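Local coordinates for protein 1-carboxybiuret hydrolase subunit AtzE (Pseudomonas sp., PDB 6C62) that hydrolyses 1-carboxybiuret to urea-1,3-dicarboxylate and ammonia in the bacterial breakdown of atrazine, at residues 1-6 against 213-218; 5-10 against 67-72; 16-21 against 49-54; 105-110 against 220-225. All coordinates share one frame; numbering follows the deposited sequence. Where two conformers were deposited one is given.

Interaction 1: 1-6 against 213-218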
loop_
_atom_site.group_PDB
_atom_site.type_symbol
_atom_site.label_atom_id
_atom_site.label_comp_id
_atom_site.label_asym_id
_atom_site.label_seq_id
_atom_site.Cartn_x
_atom_site.Cartn_y
_atom_site.Cartn_z
ATOM N N MET A 1 -31.830 29.224 14.320
ATOM C CA MET A 1 -32.514 27.908 14.444
ATOM C C MET A 1 -31.618 26.867 13.761
ATOM O O MET A 1 -30.809 27.157 12.878
ATOM C CB MET A 1 -33.881 27.911 13.775
ATOM C CG MET A 1 -33.901 28.307 12.312
ATOM S SD MET A 1 -35.589 28.064 11.671
ATOM C CE MET A 1 -36.476 29.418 12.493
ATOM N N LYS A 2 -31.796 25.652 14.206
ATOM C CA LYS A 2 -30.904 24.600 13.860
ATOM C C LYS A 2 -31.414 23.885 12.632
ATOM O O LYS A 2 -32.512 24.144 12.163
ATOM C CB LYS A 2 -30.729 23.653 15.052
ATOM C CG LYS A 2 -30.077 24.305 16.274
ATOM C CD LYS A 2 -28.683 24.877 15.997
ATOM C CE LYS A 2 -27.892 24.968 17.292
ATOM N NZ LYS A 2 -28.504 25.925 18.238
ATOM N N THR A 3 -30.561 23.020 12.087
ATOM C CA THR A 3 -30.829 22.168 10.931
ATOM C C THR A 3 -32.230 21.611 10.932
ATOM O O THR A 3 -32.946 21.777 9.959
ATOM C CB THR A 3 -29.786 21.017 10.951
ATOM O OG1 THR A 3 -28.472 21.581 10.782
ATOM C CG2 THR A 3 -30.013 20.075 9.838
ATOM N N VAL A 4 -32.621 20.932 12.011
ATOM C CA VAL A 4 -33.912 20.232 12.047
ATOM C C VAL A 4 -35.074 21.219 11.847
ATOM O O VAL A 4 -35.989 20.951 11.086
ATOM C CB VAL A 4 -34.062 19.441 13.359
ATOM C CG1 VAL A 4 -35.500 18.941 13.560
ATOM C CG2 VAL A 4 -33.102 18.261 13.335
ATOM N N GLU A 5 -35.020 22.347 12.531
ATOM C CA GLU A 5 -36.043 23.371 12.433
ATOM C C GLU A 5 -36.050 24.027 11.052
ATOM O O GLU A 5 -37.107 24.253 10.494
ATOM C CB GLU A 5 -35.795 24.440 13.488
ATOM C CG GLU A 5 -36.989 25.319 13.657
ATOM C CD GLU A 5 -36.961 26.203 14.917
ATOM O OE1 GLU A 5 -36.004 26.112 15.770
ATOM O OE2 GLU A 5 -37.939 27.007 15.010
ATOM N N ILE A 6 -34.867 24.309 10.481
ATOM C CA ILE A 6 -34.802 24.815 9.107
ATOM C C ILE A 6 -35.494 23.890 8.133
ATOM O O ILE A 6 -36.289 24.323 7.287
ATOM C CB ILE A 6 -33.354 25.032 8.628
ATOM C CG1 ILE A 6 -32.728 26.186 9.388
ATOM C CG2 ILE A 6 -33.350 25.385 7.153
ATOM C CD1 ILE A 6 -31.204 26.225 9.435
ATOM N N ALA A 213 -21.343 20.515 11.719
ATOM C CA ALA A 213 -22.734 20.925 11.801
ATOM C C ALA A 213 -23.085 21.621 13.078
ATOM O O ALA A 213 -22.329 21.637 14.056
ATOM C CB ALA A 213 -23.681 19.708 11.570
ATOM N N ASP A 214 -24.262 22.236 13.053
ATOM C CA ASP A 214 -24.800 22.986 14.183
ATOM C C ASP A 214 -25.474 22.128 15.247
ATOM O O ASP A 214 -25.954 22.649 16.266
ATOM C CB ASP A 214 -25.763 24.039 13.670
ATOM C CG ASP A 214 -27.063 23.447 13.109
ATOM O OD1 ASP A 214 -27.259 22.183 12.973
ATOM O OD2 ASP A 214 -27.909 24.273 12.760
ATOM N N SER A 215 -25.519 20.825 15.023
ATOM C CA SER A 215 -26.205 19.902 15.919
ATOM C C SER A 215 -25.795 18.498 15.554
ATOM O O SER A 215 -25.334 18.251 14.421
ATOM C CB SER A 215 -27.719 20.009 15.778
ATOM O OG SER A 215 -28.074 19.758 14.429
ATOM N N VAL A 216 -25.976 17.570 16.489
ATOM C CA VAL A 216 -25.659 16.188 16.183
ATOM C C VAL A 216 -26.616 15.564 15.131
ATOM O O VAL A 216 -26.202 14.709 14.326
ATOM C CB VAL A 216 -25.469 15.350 17.496
ATOM C CG1 VAL A 216 -26.796 15.066 18.144
ATOM C CG2 VAL A 216 -24.714 14.046 17.143
ATOM N N GLU A 217 -27.872 16.016 15.088
ATOM C CA GLU A 217 -28.818 15.609 14.052
ATOM C C GLU A 217 -28.318 16.035 12.692
ATOM O O GLU A 217 -28.437 15.287 11.747
ATOM C CB GLU A 217 -30.227 16.233 14.243
ATOM C CG GLU A 217 -31.001 15.725 15.432
ATOM C CD GLU A 217 -30.679 16.458 16.749
ATOM O OE1 GLU A 217 -29.708 17.275 16.852
ATOM O OE2 GLU A 217 -31.418 16.208 17.737
ATOM N N GLY A 218 -27.760 17.258 12.616
ATOM C CA GLY A 218 -27.119 17.756 11.382
ATOM C C GLY A 218 -26.048 16.818 10.874
ATOM O O GLY A 218 -26.000 16.529 9.686
HETATM O O HOH W 1 -27.639 26.781 12.577
HETATM O O HOH W 2 -30.880 20.344 14.328
#
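The carboxylate of D214 meets the first turn of helix 3-11 with both of its oxygens. D214 OD2 takes the backbone N-H of T3 on its syn lone pair (T3 N to D214 OD2 3.0 Å), in a bond bent to 136° at the hydrogen. D214 OD1 is met from opposite faces of the carboxylate plane: the hydroxyl of T3 donates from one side (T3 OG1 to D214 OD1 2.6 Å) and that of S215 from the other (S215 OG to D214 OD1 2.9 Å), each about 35° out of the plane. Two grips on one oxygen and a third on its twin fix the rotation of the group. In T3, OG1 lies anti to the carbonyl carbon (chi1 -64°), which turns the hydroxyl to D214 while CG2 rests over the CA of G218. Two helix starts meet here: K2 holds the N-cap position of helix 3-11, S215 caps helix 216-226 by accepting from G218 N with its OG at 3.1 Å, and D214 ties the two together by hydrogen bonds. With an alanine in place of D214, T3 N and the hydroxyls of T3 and S215 would probably be left without their shared acceptor. K2 runs past D214 in the opposite direction, K2 CD 3.4 Å from D214 OD2, and offers its methylenes while K2 NZ stays 5.8 Å from D214 OD2. One water bridges M1 O and D214 OD2; another links V4 N to S215 OG. On the exposed flank CG2 of V4 packs on CB of E217 at 3.6 Å, while the carboxylate of E217 turns to Q448 of helix 437-449.

Interaction 2: 5-10 against 67-72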
loop_
_atom_site.group_PDB
_atom_site.type_symbol
_atom_site.label_atom_id
_atom_site.label_comp_id
_atom_site.label_asym_id
_atom_site.label_seq_id
_atom_site.Cartn_x
_atom_site.Cartn_y
_atom_site.Cartn_z
ATOM N N GLU A 5 -35.020 22.347 12.531
ATOM C CA GLU A 5 -36.043 23.371 12.433
ATOM C C GLU A 5 -36.050 24.027 11.052
ATOM O O GLU A 5 -37.107 24.253 10.494
ATOM C CB GLU A 5 -35.795 24.440 13.488
ATOM C CG GLU A 5 -36.989 25.319 13.657
ATOM C CD GLU A 5 -36.961 26.203 14.917
ATOM O OE1 GLU A 5 -36.004 26.112 15.770
ATOM O OE2 GLU A 5 -37.939 27.007 15.010
ATOM N N ILE A 6 -34.867 24.309 10.481
ATOM C CA ILE A 6 -34.802 24.815 9.107
ATOM C C ILE A 6 -35.494 23.890 8.133
ATOM O O ILE A 6 -36.289 24.323 7.287
ATOM C CB ILE A 6 -33.354 25.032 8.628
ATOM C CG1 ILE A 6 -32.728 26.186 9.388
ATOM C CG2 ILE A 6 -33.350 25.385 7.153
ATOM C CD1 ILE A 6 -31.204 26.225 9.435
ATOM N N ILE A 7 -35.158 22.624 8.197
ATOM C CA ILE A 7 -35.737 21.630 7.288
ATOM C C ILE A 7 -37.263 21.538 7.453
ATOM O O ILE A 7 -38.006 21.417 6.478
ATOM C CB ILE A 7 -35.086 20.249 7.513
ATOM C CG1 ILE A 7 -33.670 20.239 6.924
ATOM C CG2 ILE A 7 -35.896 19.084 6.918
ATOM C CD1 ILE A 7 -32.806 19.148 7.525
ATOM N N GLU A 8 -37.697 21.590 8.702
ATOM C CA GLU A 8 -39.118 21.524 9.040
ATOM C C GLU A 8 -39.871 22.733 8.517
ATOM O O GLU A 8 -40.987 22.608 8.048
ATOM C CB GLU A 8 -39.259 21.379 10.588
ATOM C CG GLU A 8 -40.566 21.872 11.237
ATOM C CD GLU A 8 -41.789 21.068 10.813
ATOM O OE1 GLU A 8 -41.578 19.936 10.246
ATOM O OE2 GLU A 8 -42.944 21.571 11.084
ATOM N N GLY A 9 -39.271 23.917 8.654
ATOM C CA GLY A 9 -39.846 25.171 8.142
ATOM C C GLY A 9 -40.093 25.149 6.629
ATOM O O GLY A 9 -41.134 25.682 6.125
ATOM N N ILE A 10 -39.146 24.584 5.889
ATOM C CA ILE A 10 -39.329 24.460 4.447
ATOM C C ILE A 10 -40.328 23.374 4.066
ATOM O O ILE A 10 -41.190 23.582 3.201
ATOM C CB ILE A 10 -37.986 24.231 3.757
ATOM C CG1 ILE A 10 -37.138 25.496 3.904
ATOM C CG2 ILE A 10 -38.186 23.883 2.274
ATOM C CD1 ILE A 10 -35.671 25.262 3.701
ATOM N N ALA A 67 -33.941 18.961 2.151
ATOM C CA ALA A 67 -34.503 19.939 1.207
ATOM C C ALA A 67 -34.446 21.364 1.678
ATOM O O ALA A 67 -35.057 21.730 2.675
ATOM C CB ALA A 67 -35.955 19.581 0.844
ATOM N N GLY A 68 -33.664 22.163 0.972
ATOM C CA GLY A 68 -33.533 23.588 1.213
ATOM C C GLY A 68 -32.438 23.984 2.188
ATOM O O GLY A 68 -32.249 25.168 2.438
ATOM N N LEU A 69 -31.712 23.017 2.745
ATOM C CA LEU A 69 -30.715 23.280 3.810
ATOM C C LEU A 69 -29.458 23.893 3.191
ATOM O O LEU A 69 -28.843 23.307 2.324
ATOM C CB LEU A 69 -30.363 22.001 4.550
ATOM C CG LEU A 69 -29.464 22.207 5.782
ATOM C CD1 LEU A 69 -30.262 22.739 6.952
ATOM C CD2 LEU A 69 -28.787 20.957 6.217
ATOM N N PRO A 70 -29.092 25.109 3.595
ATOM C CA PRO A 70 -27.824 25.638 3.074
ATOM C C PRO A 70 -26.575 24.974 3.624
ATOM O O PRO A 70 -26.546 24.532 4.792
ATOM C CB PRO A 70 -27.839 27.085 3.555
ATOM C CG PRO A 70 -29.243 27.376 3.907
ATOM C CD PRO A 70 -29.788 26.100 4.419
ATOM N N TYR A 71 -25.538 24.905 2.785
ATOM C CA TYR A 71 -24.244 24.316 3.187
ATOM C C TYR A 71 -23.138 24.942 2.354
ATOM O O TYR A 71 -23.410 25.646 1.341
ATOM C CB TYR A 71 -24.237 22.795 3.084
ATOM C CG TYR A 71 -24.152 22.243 1.715
ATOM C CD1 TYR A 71 -25.260 22.287 0.853
ATOM C CD2 TYR A 71 -22.975 21.665 1.220
ATOM C CE1 TYR A 71 -25.199 21.748 -0.390
ATOM C CE2 TYR A 71 -22.917 21.109 -0.052
ATOM C CZ TYR A 71 -24.015 21.130 -0.853
ATOM O OH TYR A 71 -23.984 20.642 -2.183
ATOM N N ALA A 72 -21.938 24.807 2.866
ATOM C CA ALA A 72 -20.746 25.195 2.126
ATOM C C ALA A 72 -19.664 24.159 2.303
ATOM O O ALA A 72 -19.725 23.315 3.229
ATOM C CB ALA A 72 -20.289 26.565 2.553
HETATM O O HOH W 3 -37.176 20.528 3.866
#
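I10 presses the end of its side chain onto the backbone at A67 and G68, the tightest part of this contact. I10 CD1 lies 3.6 Å from G68 O and 3.7 Å from G68 CA, while I10 CG2 comes within 3.8 Å of A67 O; the branch of the isoleucine thus straddles two successive carbonyls. G68 has to be a glycine on two counts: at its backbone angles (phi 90°) a CB would be jammed against the carbonyl O of A67, and it would clash with I10 CD1. One turn earlier the packing is looser, between isoleucines that are both partly exposed. There a single methyl, CD1 of L69, is shared, standing 4.1 Å from CG2 of I6 and 4.2 Å from CG1 of I7. The side chains of I6 and L69 cross at about a right angle, and L69 reaches the helix because its CG is anti to the backbone N (chi1 -173°). Beside A67 a water fills in, donating to both I7 O (2.9 Å) and A67 O (2.7 Å), two carbonyls that could not bond to each other. The contact lays helix 3-11 across the loop that leads into strand 70-74 of the large mixed sheet, with V20 of helix 17-35 packing on I6, I10 and P70. Carbon atoms of the isoleucines meet a leucine methyl and two carbonyl oxygens, and the polar link found between the segments runs through a water, so the fit of helix on loop rests largely on shape.

Interaction 3: 16-21 against 49-54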
loop_
_atom_site.group_PDB
_atom_site.type_symbol
_atom_site.label_atom_id
_atom_site.label_comp_id
_atom_site.label_asym_id
_atom_site.label_seq_id
_atom_site.Cartn_x
_atom_site.Cartn_y
_atom_site.Cartn_z
ATOM N N SER A 16 -40.108 29.696 2.547
ATOM C CA SER A 16 -39.639 29.184 1.300
ATOM C C SER A 16 -38.133 28.870 1.382
ATOM O O SER A 16 -37.376 29.474 2.171
ATOM C CB SER A 16 -39.923 30.161 0.182
ATOM O OG SER A 16 -39.060 31.281 0.211
ATOM N N ALA A 17 -37.706 27.931 0.553
ATOM C CA ALA A 17 -36.288 27.631 0.449
ATOM C C ALA A 17 -35.513 28.850 -0.050
ATOM O O ALA A 17 -34.380 29.139 0.390
ATOM C CB ALA A 17 -36.058 26.414 -0.453
ATOM N N ARG A 18 -36.103 29.570 -0.993
ATOM C CA ARG A 18 -35.463 30.772 -1.497
ATOM C C ARG A 18 -35.251 31.800 -0.373
ATOM O O ARG A 18 -34.188 32.433 -0.321
ATOM C CB ARG A 18 -36.258 31.360 -2.674
ATOM C CG ARG A 18 -35.717 32.644 -3.293
ATOM C CD ARG A 18 -34.334 32.360 -3.873
ATOM N NE ARG A 18 -33.740 33.541 -4.463
ATOM C CZ ARG A 18 -33.954 33.998 -5.686
ATOM N NH1 ARG A 18 -33.349 35.135 -6.067
ATOM N NH2 ARG A 18 -34.730 33.347 -6.545
ATOM N N ASP A 19 -36.223 31.989 0.509
ATOM C CA ASP A 19 -36.003 32.912 1.663
ATOM C C ASP A 19 -34.901 32.458 2.615
ATOM O O ASP A 19 -34.148 33.284 3.153
ATOM C CB ASP A 19 -37.297 33.096 2.497
ATOM C CG ASP A 19 -38.342 34.005 1.807
ATOM O OD1 ASP A 19 -38.026 34.667 0.803
ATOM O OD2 ASP A 19 -39.487 34.061 2.305
ATOM N N VAL A 20 -34.836 31.157 2.856
ATOM C CA VAL A 20 -33.779 30.576 3.678
ATOM C C VAL A 20 -32.401 30.806 3.049
ATOM O O VAL A 20 -31.462 31.199 3.735
ATOM C CB VAL A 20 -34.016 29.074 3.937
ATOM C CG1 VAL A 20 -32.793 28.434 4.583
ATOM C CG2 VAL A 20 -35.203 28.923 4.882
ATOM N N CYS A 21 -32.307 30.591 1.736
ATOM C CA CYS A 21 -31.096 30.890 0.984
ATOM C C CYS A 21 -30.664 32.390 1.060
ATOM O O CYS A 21 -29.477 32.727 1.340
ATOM C CB CYS A 21 -31.336 30.472 -0.490
ATOM S SG CYS A 21 -29.994 30.908 -1.562
ATOM N N GLU A 49 -30.902 26.374 -7.008
ATOM C CA GLU A 49 -31.194 25.181 -6.210
ATOM C C GLU A 49 -32.378 25.361 -5.265
ATOM O O GLU A 49 -33.256 24.461 -5.152
ATOM C CB GLU A 49 -29.963 24.648 -5.460
ATOM C CG GLU A 49 -28.947 23.941 -6.377
ATOM C CD GLU A 49 -27.592 23.568 -5.687
ATOM O OE1 GLU A 49 -27.262 24.082 -4.583
ATOM O OE2 GLU A 49 -26.790 22.792 -6.276
ATOM N N ALA A 50 -32.398 26.512 -4.596
ATOM C CA ALA A 50 -33.476 26.852 -3.664
ATOM C C ALA A 50 -34.810 26.983 -4.443
ATOM O O ALA A 50 -35.866 26.400 -4.027
ATOM C CB ALA A 50 -33.135 28.133 -2.909
ATOM N N ASP A 51 -34.756 27.701 -5.559
ATOM C CA ASP A 51 -35.918 27.806 -6.431
ATOM C C ASP A 51 -36.497 26.411 -6.832
ATOM O O ASP A 51 -37.716 26.196 -6.829
ATOM C CB ASP A 51 -35.594 28.588 -7.679
ATOM C CG ASP A 51 -35.575 30.147 -7.448
ATOM O OD1 ASP A 51 -35.874 30.697 -6.317
ATOM O OD2 ASP A 51 -35.274 30.855 -8.459
ATOM N N ALA A 52 -35.617 25.497 -7.209
ATOM C CA ALA A 52 -36.035 24.144 -7.612
ATOM C C ALA A 52 -36.730 23.369 -6.497
ATOM O O ALA A 52 -37.670 22.615 -6.747
ATOM C CB ALA A 52 -34.857 23.347 -8.192
ATOM N N ILE A 53 -36.254 23.505 -5.264
ATOM C CA ILE A 53 -36.922 22.899 -4.116
ATOM C C ILE A 53 -38.350 23.507 -3.942
ATOM O O ILE A 53 -39.320 22.760 -3.708
ATOM C CB ILE A 53 -36.119 23.121 -2.804
ATOM C CG1 ILE A 53 -34.774 22.369 -2.814
ATOM C CG2 ILE A 53 -36.944 22.753 -1.557
ATOM C CD1 ILE A 53 -34.902 20.879 -2.923
ATOM N N ASP A 54 -38.488 24.829 -4.036
ATOM C CA ASP A 54 -39.821 25.467 -3.942
ATOM C C ASP A 54 -40.759 24.968 -5.073
ATOM O O ASP A 54 -41.913 24.648 -4.815
ATOM C CB ASP A 54 -39.768 27.004 -3.911
ATOM C CG ASP A 54 -39.021 27.566 -2.656
ATOM O OD1 ASP A 54 -39.165 26.931 -1.525
ATOM O OD2 ASP A 54 -38.252 28.625 -2.821
#
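A17 and A50 meet at the apolar centre, A17 CB 4.2 Å from A50 CB, where helices 17-35 and 43-58 run nearly antiparallel. The short segments approach to 8.2 Å between axes, at 155° between their directions. The small side chains of A17 and A50 allow this closeness: A50 CB sits 3.8 Å from CB of C21 and also against CA of R18, while A17 CB is covered by CG2 of I53. Outward from this centre the start of helix 17-35 meets D54. S16, the N-cap residue, accepts from the N of D19 with its own OG, and D54 of the other helix takes two of the N-H groups that open the turn. D54 OD1 receives A17 N at 2.7 Å and D54 OD2 receives R18 N at 3.0 Å, both on syn lone pairs and both fairly straight, so that the carboxylate is held by both oxygens. An alanine in place of D54 would probably leave these two backbone N-H groups without their acceptors and take away a negative charge facing a helix start. At the edge R18 extends from a CG anti to the backbone N (chi1 179°), bends at chi2, and forms a salt bridge from R18 NH2 to D51 OD1 at 2.9 Å. That oxygen lies near the guanidinium plane, although the two flat groups are turned 46° apart, and NE of R18 makes a second salt bridge, to E22. Two aspartates one turn apart thus serve different ends: D54 answers a helix's N-H groups and probably its dipole, whereas D51 shares the charge of R18 with E22.

Interaction 4: 105-110 against 220-225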
loop_
_atom_site.group_PDB
_atom_site.type_symbol
_atom_site.label_atom_id
_atom_site.label_comp_id
_atom_site.label_asym_id
_atom_site.label_seq_id
_atom_site.Cartn_x
_atom_site.Cartn_y
_atom_site.Cartn_z
ATOM N N GLN A 105 -22.471 16.118 -4.928
ATOM C CA GLN A 105 -23.568 15.528 -5.731
ATOM C C GLN A 105 -24.600 14.848 -4.839
ATOM O O GLN A 105 -25.790 14.996 -5.051
ATOM C CB GLN A 105 -23.080 14.480 -6.745
ATOM C CG GLN A 105 -22.055 14.958 -7.803
ATOM C CD GLN A 105 -21.400 13.857 -8.711
ATOM O OE1 GLN A 105 -21.742 12.630 -8.676
ATOM N NE2 GLN A 105 -20.372 14.304 -9.478
ATOM N N ARG A 106 -24.144 14.113 -3.824
ATOM C CA ARG A 106 -25.075 13.430 -2.898
ATOM C C ARG A 106 -25.872 14.404 -2.010
ATOM O O ARG A 106 -27.073 14.183 -1.771
ATOM C CB ARG A 106 -24.329 12.344 -2.133
ATOM C CG ARG A 106 -23.959 11.226 -3.085
ATOM C CD ARG A 106 -23.258 10.083 -2.437
ATOM N NE ARG A 106 -22.752 9.127 -3.419
ATOM C CZ ARG A 106 -22.087 8.026 -3.060
ATOM N NH1 ARG A 106 -21.834 7.761 -1.785
ATOM N NH2 ARG A 106 -21.629 7.186 -3.981
ATOM N N LEU A 107 -25.231 15.497 -1.569
ATOM C CA LEU A 107 -25.933 16.485 -0.777
ATOM C C LEU A 107 -26.969 17.196 -1.650
ATOM O O LEU A 107 -28.074 17.447 -1.232
ATOM C CB LEU A 107 -24.994 17.484 -0.108
ATOM C CG LEU A 107 -24.164 16.896 1.068
ATOM C CD1 LEU A 107 -23.170 17.961 1.561
ATOM C CD2 LEU A 107 -25.006 16.371 2.191
ATOM N N LYS A 108 -26.573 17.550 -2.864
ATOM C CA LYS A 108 -27.472 18.138 -3.847
ATOM C C LYS A 108 -28.729 17.231 -4.089
ATOM O O LYS A 108 -29.848 17.734 -4.037
ATOM C CB LYS A 108 -26.746 18.410 -5.154
ATOM C CG LYS A 108 -27.673 18.908 -6.218
ATOM C CD LYS A 108 -26.944 19.317 -7.476
ATOM C CE LYS A 108 -27.709 18.886 -8.729
ATOM N NZ LYS A 108 -28.273 19.949 -9.657
ATOM N N ALA A 109 -28.515 15.930 -4.299
ATOM C CA ALA A 109 -29.598 14.946 -4.481
ATOM C C ALA A 109 -30.501 14.883 -3.259
ATOM O O ALA A 109 -31.654 14.559 -3.399
ATOM C CB ALA A 109 -29.064 13.527 -4.801
ATOM N N ALA A 110 -29.957 15.109 -2.056
ATOM C CA ALA A 110 -30.769 15.156 -0.873
ATOM C C ALA A 110 -31.496 16.512 -0.667
ATOM O O ALA A 110 -32.212 16.658 0.290
ATOM C CB ALA A 110 -29.913 14.831 0.350
ATOM N N ALA A 220 -25.794 13.576 11.535
ATOM C CA ALA A 220 -26.378 12.275 11.160
ATOM C C ALA A 220 -27.085 12.350 9.829
ATOM O O ALA A 220 -26.932 11.451 8.986
ATOM C CB ALA A 220 -27.314 11.744 12.251
ATOM N N LEU A 221 -27.845 13.435 9.630
ATOM C CA LEU A 221 -28.614 13.619 8.374
ATOM C C LEU A 221 -27.668 13.759 7.182
ATOM O O LEU A 221 -27.927 13.173 6.144
ATOM C CB LEU A 221 -29.522 14.885 8.409
ATOM C CG LEU A 221 -30.737 14.754 9.328
ATOM C CD1 LEU A 221 -31.231 16.113 9.704
ATOM C CD2 LEU A 221 -31.843 13.973 8.693
ATOM N N ALA A 222 -26.580 14.529 7.359
ATOM C CA ALA A 222 -25.649 14.795 6.253
ATOM C C ALA A 222 -24.862 13.524 5.939
ATOM O O ALA A 222 -24.691 13.147 4.791
ATOM C CB ALA A 222 -24.736 15.931 6.635
ATOM N N TYR A 223 -24.390 12.870 6.999
ATOM C CA TYR A 223 -23.706 11.572 6.886
ATOM C C TYR A 223 -24.576 10.547 6.151
ATOM O O TYR A 223 -24.138 9.957 5.176
ATOM C CB TYR A 223 -23.295 11.087 8.259
ATOM C CG TYR A 223 -22.801 9.674 8.354
ATOM C CD1 TYR A 223 -21.765 9.231 7.567
ATOM C CD2 TYR A 223 -23.395 8.768 9.219
ATOM C CE1 TYR A 223 -21.308 7.902 7.652
ATOM C CE2 TYR A 223 -22.920 7.478 9.380
ATOM C CZ TYR A 223 -21.882 7.036 8.544
ATOM O OH TYR A 223 -21.450 5.754 8.618
ATOM N N ASP A 224 -25.821 10.376 6.554
ATOM C CA ASP A 224 -26.725 9.434 5.806
ATOM C C ASP A 224 -26.918 9.771 4.327
ATOM O O ASP A 224 -26.781 8.900 3.466
ATOM C CB ASP A 224 -28.075 9.281 6.487
ATOM C CG ASP A 224 -27.991 8.414 7.786
ATOM O OD1 ASP A 224 -26.824 8.029 8.253
ATOM O OD2 ASP A 224 -29.099 8.171 8.373
ATOM N N ALA A 225 -27.060 11.049 4.030
ATOM C CA ALA A 225 -27.168 11.510 2.654
ATOM C C ALA A 225 -25.939 11.211 1.787
ATOM O O ALA A 225 -26.085 10.946 0.570
ATOM C CB ALA A 225 -27.473 13.018 2.652
HETATM O O HOH W 4 -28.033 11.842 -1.150
#
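L107 turns CG anti to its own carbonyl carbon (chi1 -72°) and keeps the chain extended at chi2 (175°), which carries CD2 across to segment 220-225 of helix 216-226. L107 CD2 is 4.2 Å from both A225 CB and A222 O, and a little farther from A222 CB. A225 is the centre of the contact: A225 CB also meets A110 CB, methyl to methyl, at 3.8 Å. R106 takes part here through its root, R106 CB lying 3.5 Å from A225 O. Its chain then runs out extended, and the guanidinium binds the carbonyls of M226, G228 and P229 at and just past the end of helix 216-226. The two short segments are steeply inclined, with 111° between their directions and 9.5 Å between axes, so the helices touch over a small patch. A water donates to R106 O (2.6 Å) and to A225 O (2.7 Å), bridging carbonyls on the two sides. The contact joins helices 102-109 and 216-226 over the large sheet, where L107 rests on L167 and A222 on L165, both in strand 165-170. The side chain of L107 lies about 11 Å from that of K74, a probable member of the catalytic relay. Small methyls probably allow this spacing of the helices, while polar linkage is left to one shared water and to an arginine that reaches past the methyl patch to backbone carbonyls.

Overall arrangement
Interactions 1 and 2 share helix 3-11 and have centres about 9 Å apart; the N-terminal helix thus bridges the start of helix 216-226 and the loop entering strand 70-74. Interaction 3, its centre again about 9 Å from that of interaction 2, is nested inside the chain loops closed by both, and V20 of helix 17-35 packs on P70 and I10. Interaction 4 follows interactions 2 and 3 along the chain but alternates with interaction 1, with which it shares helix 216-226; L221 of that helix touches both T3 and I7. Y71 packs on L107. Together the contacts join the N-terminal helices to one region of the amidase fold's mixed sheet, from neighbouring parts of the chain and distant ones alike.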